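Local coordinates for uncharacterized conserved (Bdellovibrio bacteriovorus, PDB 7O21), which probably acts as a YkuD-family L,D-carboxypeptidase that edits peptidoglycan and helps to generate the curved cell shape of this predatory bacterium, at residues E211-F216 with S233-L238; Q203-Q208 with T265-E270; D259-K264 with D289-I294. All coordinates share one frame; numbering follows the deposited sequence.

Overall arrangement
All three contacts belong to the NTF2-like domain, and none lies at the predicted catalytic pair, His-136 and Cys-151. Together they illustrate how a curved sheet and its covering helices are knit together. Contact 1 joins the short helix 210-214 to helix 228-241, where Lys-235 also holds an ethanediol, probably from the crystallisation liquor. It is nested, along the chain, within the loop that contact 2 closes; their centres are about 12 Å apart, and Tyr-213 CD1 packs on Trp-205 CB at 3.7 Å. Contacts 2 and 3 share strand 260-270, with centres about 17 Å apart. Contact 3 reaches contact 1 through Phe-216 O and Ile-293 N at 2.7 Å, probably a hydrogen bond.

Contact 1: E211-F216 with S233-L238; sequences EKYQTF and SHKKNL. With EDO (1,2-ethanediol), chain M.
Within the helical layer of the NTF2-like domain, Tyr-213 of helix 210-214 meets Lys-235 of helix 228-241, the two side chains crossing at about a right angle. The phenol oxygen makes the closest approach, with Tyr-213 OH 3.2 Å from Lys-235 CE, while the ring carbon CE2 of Tyr-213 rests 4.0 Å from Lys-235 CG. This is a contact with the aliphatic part of the lysine; the polar partner of Tyr-213 OH is the indole NE1 of Trp-231, one helical turn before Lys-235. A bend at chi2 (-69°) folds the lysine chain past the phenol, and its ammonium ends beside a bound ethanediol, probably from the crystallisation liquor, with Lys-235 NZ giving a hydrogen bond of 3.0 Å to O2 of the diol and a weak one to O1. Trp-231 adds a cation-pi contact to the same lysine. In the NTF2-like fold these helices lie beside helix 184-206, where Lys-235 also packs on Trp-205. Leu-238 CD1 reaches the diol too, 3.5 Å from its O2. Toward solvent, Gln-214 and Lys-236 cross with their nitrogens near one another, Gln-214 NE2 and Lys-236 NZ being 3.8 Å apart. A water accepts from Lys-236 NZ at 3.2 Å; its link to the amide of Gln-214 is weak and doubtful. Beyond, His-234 NE2 hydrogen-bonds Pro-102 O of the second subunit.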
# COMPACT_ATOMS: atom_id res chain seq x y z
N GLU A 211 -31.01 6.46 11.37
CA GLU A 211 -31.87 5.81 10.39
C GLU A 211 -31.54 6.28 8.98
O GLU A 211 -31.40 5.46 8.06
CB GLU A 211 -33.34 6.07 10.72
CG GLU A 211 -34.27 5.44 9.68
CD GLU A 211 -35.73 5.67 9.97
OE1 GLU A 211 -36.32 4.86 10.71
OE2 GLU A 211 -36.30 6.63 9.42
N LYS A 212 -31.42 7.59 8.78
CA LYS A 212 -31.09 8.11 7.46
C LYS A 212 -29.67 7.73 7.06
O LYS A 212 -29.43 7.25 5.95
CB LYS A 212 -31.29 9.63 7.42
CG LYS A 212 -31.07 10.24 6.04
CD LYS A 212 -32.03 9.70 5.02
CE LYS A 212 -31.83 10.35 3.64
NZ LYS A 212 -32.06 11.82 3.64
N TYR A 213 -28.71 7.92 7.97
CA TYR A 213 -27.31 7.64 7.66
C TYR A 213 -27.12 6.19 7.22
O TYR A 213 -26.39 5.92 6.26
CB TYR A 213 -26.49 7.95 8.91
CG TYR A 213 -25.02 7.62 8.86
CD1 TYR A 213 -24.10 8.50 8.30
CD2 TYR A 213 -24.53 6.47 9.46
CE1 TYR A 213 -22.74 8.22 8.31
CE2 TYR A 213 -23.19 6.19 9.48
CZ TYR A 213 -22.30 7.06 8.90
OH TYR A 213 -20.96 6.77 8.93
N GLN A 214 -27.79 5.25 7.89
CA GLN A 214 -27.64 3.84 7.56
C GLN A 214 -28.03 3.54 6.12
O GLN A 214 -27.46 2.61 5.51
CB GLN A 214 -28.49 2.97 8.48
CG GLN A 214 -27.91 2.74 9.86
CD GLN A 214 -28.79 1.81 10.70
OE1 GLN A 214 -29.95 1.59 10.38
NE2 GLN A 214 -28.22 1.26 11.76
N THR A 215 -28.98 4.28 5.55
CA THR A 215 -29.45 3.98 4.20
C THR A 215 -28.35 4.16 3.16
O THR A 215 -28.50 3.67 2.03
CB THR A 215 -30.66 4.83 3.79
OG1 THR A 215 -30.31 6.21 3.72
CG2 THR A 215 -31.85 4.63 4.74
N PHE A 216 -27.27 4.85 3.51
CA PHE A 216 -26.19 5.09 2.56
C PHE A 216 -25.19 3.95 2.48
O PHE A 216 -24.29 4.01 1.63
CB PHE A 216 -25.45 6.38 2.92
CG PHE A 216 -26.25 7.62 2.68
CD1 PHE A 216 -26.25 8.23 1.44
CD2 PHE A 216 -27.03 8.18 3.70
CE1 PHE A 216 -27.00 9.38 1.21
CE2 PHE A 216 -27.76 9.32 3.48
CZ PHE A 216 -27.76 9.92 2.24
N SER A 233 -22.72 0.51 15.22
CA SER A 233 -22.72 0.53 16.68
C SER A 233 -21.81 1.63 17.21
O SER A 233 -22.16 2.34 18.16
CB SER A 233 -22.29 -0.82 17.24
OG SER A 233 -23.21 -1.84 16.91
N HIS A 234 -20.65 1.80 16.59
CA HIS A 234 -19.74 2.85 17.01
C HIS A 234 -20.36 4.23 16.78
O HIS A 234 -20.29 5.10 17.66
CB HIS A 234 -18.43 2.68 16.24
CG HIS A 234 -17.39 3.69 16.56
ND1 HIS A 234 -16.98 3.97 17.85
CD2 HIS A 234 -16.62 4.45 15.74
CE1 HIS A 234 -16.03 4.88 17.81
NE2 HIS A 234 -15.79 5.19 16.55
N LYS A 235 -21.01 4.43 15.64
CA LYS A 235 -21.67 5.71 15.39
C LYS A 235 -22.77 5.98 16.40
O LYS A 235 -22.94 7.12 16.85
CB LYS A 235 -22.22 5.74 13.97
CG LYS A 235 -21.12 5.72 12.92
CD LYS A 235 -20.36 7.03 12.92
CE LYS A 235 -19.45 7.16 11.71
NZ LYS A 235 -18.08 6.66 11.98
N LYS A 236 -23.52 4.95 16.77
CA LYS A 236 -24.57 5.13 17.77
C LYS A 236 -23.97 5.44 19.14
O LYS A 236 -24.50 6.28 19.89
CB LYS A 236 -25.46 3.89 17.84
CG LYS A 236 -26.32 3.65 16.61
CD LYS A 236 -26.98 2.28 16.67
CE LYS A 236 -28.03 2.10 15.58
NZ LYS A 236 -28.46 0.67 15.49
N ASN A 237 -22.86 4.78 19.49
CA ASN A 237 -22.22 5.05 20.78
C ASN A 237 -21.69 6.47 20.84
O ASN A 237 -21.81 7.15 21.87
CB ASN A 237 -21.10 4.04 21.04
CG ASN A 237 -20.50 4.21 22.43
OD1 ASN A 237 -21.22 4.34 23.41
ND2 ASN A 237 -19.17 4.23 22.50
N LEU A 238 -21.06 6.94 19.75
CA LEU A 238 -20.59 8.32 19.73
C LEU A 238 -21.74 9.29 19.89
O LEU A 238 -21.65 10.27 20.65
CB LEU A 238 -19.85 8.60 18.41
CG LEU A 238 -18.51 7.89 18.22
CD1 LEU A 238 -18.03 8.07 16.79
CD2 LEU A 238 -17.52 8.46 19.21
C1 EDO M . -15.28 8.93 14.19
O1 EDO M . -15.11 8.06 13.06
C2 EDO M . -16.37 9.93 13.86
O2 EDO M . -17.53 9.19 13.47
O HOH W 1 -28.01 -0.99 12.75

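Contact 2: Q203-Q208 with T265-E270; sequences QAWENQ and TLQRYE
The indole of Trp-205 meets Gln-267 OE1 and a water oxygen at its edge, both in the ring plane, while Tyr-269 approaches its benzene portion obliquely. In the NTF2-like domain this is where the last turns of helix 184-206 lie against strand 260-270 of the antiparallel sheet. Trp-205 and Gln-267 come from opposite directions, the amide plane standing 74° from the ring. Gln-267 OE1 lies 3.2 Å from Trp-205 CZ3, close against the carbon-bound hydrogens of the rim; no hydrogen bond links the pair, and the oxygen is instead satisfied by Lys-280 NZ on the neighbouring strand 275-287. The two aromatic rings are inclined at 34° with centroids 5.7 Å apart, and Trp-205 CZ2 touches Tyr-269 CE2 at 3.7 Å. Trp-205 has its CG anti to the backbone nitrogen (chi1 -176°), which carries the indole off the helix toward the strand, and the rings of Tyr-213 and Trp-201 meet it as well. Just beyond the tryptophan the helix closes in a Schellman motif, with Gln-208 at positive phi. Alternation along the strand turns Gln-267 and Tyr-269 toward the helix, whereas Arg-268 and Glu-270 join in a salt bridge on the other face of the strand. At the pyrrole end of the indole a water links the aromatic pair, accepting from Trp-205 NE1 at 2.9 Å and hydrogen-bonded to Tyr-269 OH at 2.8 Å.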
# COMPACT_ATOMS: atom_id res chain seq x y z
N GLN A 203 -25.11 15.53 5.60
CA GLN A 203 -26.12 16.07 6.51
C GLN A 203 -26.64 15.00 7.45
O GLN A 203 -26.84 15.26 8.65
CB GLN A 203 -27.27 16.70 5.72
CG GLN A 203 -26.99 18.08 5.16
CD GLN A 203 -28.14 18.63 4.33
OE1 GLN A 203 -29.23 18.05 4.29
NE2 GLN A 203 -27.91 19.74 3.65
N ALA A 204 -26.87 13.78 6.95
CA ALA A 204 -27.38 12.71 7.81
C ALA A 204 -26.38 12.36 8.89
O ALA A 204 -26.74 12.19 10.07
CB ALA A 204 -27.74 11.48 6.98
N TRP A 205 -25.10 12.28 8.53
CA TRP A 205 -24.06 12.04 9.51
C TRP A 205 -24.02 13.18 10.53
O TRP A 205 -24.06 12.95 11.75
CB TRP A 205 -22.73 11.89 8.77
CG TRP A 205 -21.57 11.54 9.64
CD1 TRP A 205 -21.59 11.18 10.96
CD2 TRP A 205 -20.19 11.54 9.25
NE1 TRP A 205 -20.32 10.95 11.41
CE2 TRP A 205 -19.44 11.16 10.38
CE3 TRP A 205 -19.52 11.82 8.05
CZ2 TRP A 205 -18.04 11.06 10.35
CZ3 TRP A 205 -18.13 11.72 8.03
CH2 TRP A 205 -17.41 11.34 9.18
N GLU A 206 -23.95 14.43 10.05
CA GLU A 206 -23.85 15.57 10.95
C GLU A 206 -25.05 15.67 11.89
O GLU A 206 -24.89 16.00 13.07
CB GLU A 206 -23.67 16.86 10.15
CG GLU A 206 -23.50 18.10 11.02
CD GLU A 206 -23.16 19.33 10.19
OE1 GLU A 206 -24.10 19.93 9.62
OE2 GLU A 206 -21.97 19.68 10.09
N ASN A 207 -26.26 15.43 11.37
CA ASN A 207 -27.44 15.40 12.22
C ASN A 207 -27.46 14.19 13.13
O ASN A 207 -28.33 14.10 14.00
CB ASN A 207 -28.69 15.34 11.34
CG ASN A 207 -29.05 16.67 10.73
OD1 ASN A 207 -28.75 17.73 11.29
ND2 ASN A 207 -29.71 16.63 9.58
N GLN A 208 -26.53 13.25 12.94
CA GLN A 208 -26.56 11.97 13.62
C GLN A 208 -27.95 11.34 13.55
O GLN A 208 -28.49 10.83 14.53
CB GLN A 208 -26.00 12.08 15.04
CG GLN A 208 -24.61 12.70 15.03
CD GLN A 208 -23.90 12.62 16.36
OE1 GLN A 208 -23.15 11.68 16.63
NE2 GLN A 208 -24.14 13.61 17.20
N THR A 265 -12.29 13.68 -0.42
CA THR A 265 -12.43 15.03 0.12
C THR A 265 -11.50 15.19 1.33
O THR A 265 -11.05 14.21 1.91
CB THR A 265 -13.89 15.29 0.51
OG1 THR A 265 -14.03 16.60 1.06
CG2 THR A 265 -14.36 14.29 1.55
N LEU A 266 -11.18 16.44 1.65
CA LEU A 266 -10.58 16.78 2.94
C LEU A 266 -11.71 17.05 3.93
O LEU A 266 -12.56 17.92 3.71
CB LEU A 266 -9.67 17.99 2.81
CG LEU A 266 -8.85 18.34 4.06
CD1 LEU A 266 -7.88 17.23 4.40
CD2 LEU A 266 -8.07 19.63 3.84
N GLN A 267 -11.75 16.27 5.00
CA GLN A 267 -12.86 16.26 5.95
C GLN A 267 -12.43 16.85 7.28
O GLN A 267 -11.40 16.46 7.83
CB GLN A 267 -13.32 14.83 6.17
CG GLN A 267 -14.35 14.63 7.29
CD GLN A 267 -14.55 13.16 7.60
OE1 GLN A 267 -15.20 12.45 6.84
NE2 GLN A 267 -13.96 12.69 8.68
N ARG A 268 -13.22 17.78 7.79
CA ARG A 268 -13.06 18.30 9.15
C ARG A 268 -14.19 17.74 9.99
O ARG A 268 -15.37 17.92 9.66
CB ARG A 268 -13.10 19.82 9.15
CG ARG A 268 -12.81 20.44 10.51
CD ARG A 268 -13.04 21.94 10.47
NE ARG A 268 -12.60 22.59 11.71
CZ ARG A 268 -13.38 22.75 12.77
NH1 ARG A 268 -14.63 22.32 12.75
NH2 ARG A 268 -12.90 23.36 13.85
N TYR A 269 -13.84 17.04 11.07
CA TYR A 269 -14.80 16.47 12.01
C TYR A 269 -14.62 17.15 13.36
O TYR A 269 -13.50 17.22 13.88
CB TYR A 269 -14.53 14.97 12.19
CG TYR A 269 -15.52 14.28 13.10
CD1 TYR A 269 -15.31 14.19 14.46
CD2 TYR A 269 -16.67 13.71 12.57
CE1 TYR A 269 -16.23 13.56 15.28
CE2 TYR A 269 -17.58 13.07 13.37
CZ TYR A 269 -17.36 13.01 14.72
OH TYR A 269 -18.28 12.36 15.50
N GLU A 270 -15.71 17.61 13.95
CA GLU A 270 -15.66 18.29 15.24
C GLU A 270 -16.75 17.78 16.17
O GLU A 270 -17.93 17.78 15.80
CB GLU A 270 -15.80 19.80 15.10
CG GLU A 270 -15.81 20.52 16.46
CD GLU A 270 -15.58 22.02 16.36
OE1 GLU A 270 -15.79 22.59 15.27
OE2 GLU A 270 -15.20 22.64 17.37
O HOH W 2 -19.80 10.40 14.25

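Contact 3: D259-K264 with D289-I294; sequences DQLLVK and DTYKII
Leu-261 lies over one face of the Tyr-291 ring, the two side chains crossing at about a right angle. The branch that does the work is CD2, a CH-pi donor with Leu-261 CD2 at 4.2 Å from the centroid of the Tyr-291 ring and 22° off its normal. The methyl is displaced toward the rim, nearest Tyr-291 CG at 3.9 Å. Leu-261 CB adds a second touch, 3.8 Å from Tyr-291 CD2, so that the leucine's CD2 sits by CG while its CB lies near CD2 and CE2 of the ring. Near the plane of the ring, at its edge, comes the carbonyl of Asp-259, with a loose 4.3 Å between Asp-259 O and Tyr-291 CE2. The tyrosine has its CG anti to its own carbonyl carbon (chi1 -71°), a torsion that lays the ring alongside the start of the other segment, and its hydroxyl is hydrogen-bonded to Lys-286 NZ. One shell further out, Leu-194 and Phe-197 of helix 184-206 pack on Leu-261 and Tyr-291 respectively, and Gln-256 touches both. The two strands are not direct neighbours, since strand 275-287 runs between them and takes backbone hydrogen bonds of Asp-259, Leu-261 and Val-263. Even so, the CA atoms of Leu-261 and Tyr-291 are 7.7 Å apart, less than two strand spacings of a flat sheet. Such side-chain contact across an intervening strand, beside a long helix, fits the strongly curved antiparallel sheet of the NTF2-like fold.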
# COMPACT_ATOMS: atom_id res chain seq x y z
N ASP A 259 -20.39 0.65 -12.52
CA ASP A 259 -21.11 0.48 -11.27
C ASP A 259 -20.52 1.29 -10.12
O ASP A 259 -21.09 1.28 -9.03
CB ASP A 259 -21.09 -1.01 -10.89
CG ASP A 259 -19.67 -1.59 -10.83
OD1 ASP A 259 -18.79 -1.20 -11.64
OD2 ASP A 259 -19.42 -2.47 -9.96
N GLN A 260 -19.43 2.02 -10.34
CA GLN A 260 -18.60 2.54 -9.26
C GLN A 260 -18.78 4.04 -9.06
O GLN A 260 -19.00 4.80 -10.01
CB GLN A 260 -17.12 2.29 -9.59
CG GLN A 260 -16.75 0.82 -9.56
CD GLN A 260 -15.35 0.57 -10.06
OE1 GLN A 260 -14.61 1.51 -10.39
NE2 GLN A 260 -14.98 -0.70 -10.15
N LEU A 261 -18.70 4.45 -7.79
CA LEU A 261 -18.65 5.86 -7.41
C LEU A 261 -17.51 6.03 -6.43
O LEU A 261 -17.42 5.28 -5.44
CB LEU A 261 -19.96 6.31 -6.74
CG LEU A 261 -19.99 7.73 -6.14
CD1 LEU A 261 -19.86 8.79 -7.22
CD2 LEU A 261 -21.27 7.95 -5.34
N LEU A 262 -16.62 6.99 -6.70
CA LEU A 262 -15.51 7.31 -5.82
C LEU A 262 -15.59 8.79 -5.50
O LEU A 262 -15.70 9.63 -6.41
CB LEU A 262 -14.17 7.00 -6.51
CG LEU A 262 -12.85 7.03 -5.73
CD1 LEU A 262 -12.39 8.45 -5.44
CD2 LEU A 262 -12.88 6.20 -4.48
N VAL A 263 -15.58 9.12 -4.20
CA VAL A 263 -15.58 10.49 -3.72
C VAL A 263 -14.40 10.64 -2.78
O VAL A 263 -14.21 9.82 -1.88
CB VAL A 263 -16.90 10.83 -2.99
CG1 VAL A 263 -16.88 12.24 -2.47
CG2 VAL A 263 -18.08 10.66 -3.96
N LYS A 264 -13.57 11.68 -2.99
CA LYS A 264 -12.44 11.94 -2.10
C LYS A 264 -12.45 13.41 -1.71
O LYS A 264 -12.62 14.28 -2.58
CB LYS A 264 -11.12 11.56 -2.78
CG LYS A 264 -9.88 11.78 -1.92
CD LYS A 264 -8.64 11.39 -2.71
CE LYS A 264 -7.35 11.58 -1.91
NZ LYS A 264 -6.17 10.99 -2.65
N ASP A 289 -31.54 3.00 -8.19
CA ASP A 289 -31.34 4.34 -8.75
C ASP A 289 -30.42 5.20 -7.90
O ASP A 289 -30.34 6.41 -8.12
CB ASP A 289 -32.69 5.03 -9.00
CG ASP A 289 -33.36 5.51 -7.72
OD1 ASP A 289 -32.85 5.22 -6.61
OD2 ASP A 289 -34.42 6.17 -7.82
N THR A 290 -29.72 4.62 -6.94
CA THR A 290 -28.83 5.40 -6.08
C THR A 290 -27.53 4.62 -5.86
O THR A 290 -27.16 3.81 -6.71
CB THR A 290 -29.55 5.76 -4.78
OG1 THR A 290 -28.72 6.61 -3.98
CG2 THR A 290 -29.93 4.51 -4.00
N TYR A 291 -26.87 4.85 -4.72
CA TYR A 291 -25.56 4.25 -4.44
C TYR A 291 -25.51 3.82 -2.99
O TYR A 291 -26.14 4.44 -2.13
CB TYR A 291 -24.42 5.26 -4.71
CG TYR A 291 -24.24 5.51 -6.18
CD1 TYR A 291 -24.97 6.50 -6.82
CD2 TYR A 291 -23.39 4.72 -6.94
CE1 TYR A 291 -24.84 6.72 -8.17
CE2 TYR A 291 -23.26 4.93 -8.29
CZ TYR A 291 -23.99 5.92 -8.90
OH TYR A 291 -23.86 6.13 -10.25
N LYS A 292 -24.75 2.77 -2.72
CA LYS A 292 -24.47 2.33 -1.36
C LYS A 292 -22.98 2.22 -1.13
O LYS A 292 -22.25 1.63 -1.95
CB LYS A 292 -25.18 1.02 -1.01
CG LYS A 292 -26.70 1.17 -1.07
CD LYS A 292 -27.40 0.31 -0.04
CE LYS A 292 -28.89 0.58 -0.05
NZ LYS A 292 -29.37 1.08 1.27
N ILE A 293 -22.52 2.78 -0.01
CA ILE A 293 -21.11 2.78 0.36
C ILE A 293 -20.67 1.38 0.76
O ILE A 293 -21.29 0.74 1.62
CB ILE A 293 -20.88 3.80 1.48
CG1 ILE A 293 -21.23 5.22 1.02
CG2 ILE A 293 -19.46 3.72 1.99
CD1 ILE A 293 -21.27 6.23 2.18
N ILE A 294 -19.60 0.89 0.12
CA ILE A 294 -19.02 -0.41 0.43
C ILE A 294 -17.73 -0.29 1.23
O ILE A 294 -17.33 -1.24 1.91
CB ILE A 294 -18.79 -1.24 -0.85
CG1 ILE A 294 -17.89 -0.49 -1.84
CG2 ILE A 294 -20.13 -1.58 -1.48
CD1 ILE A 294 -17.22 -1.44 -2.83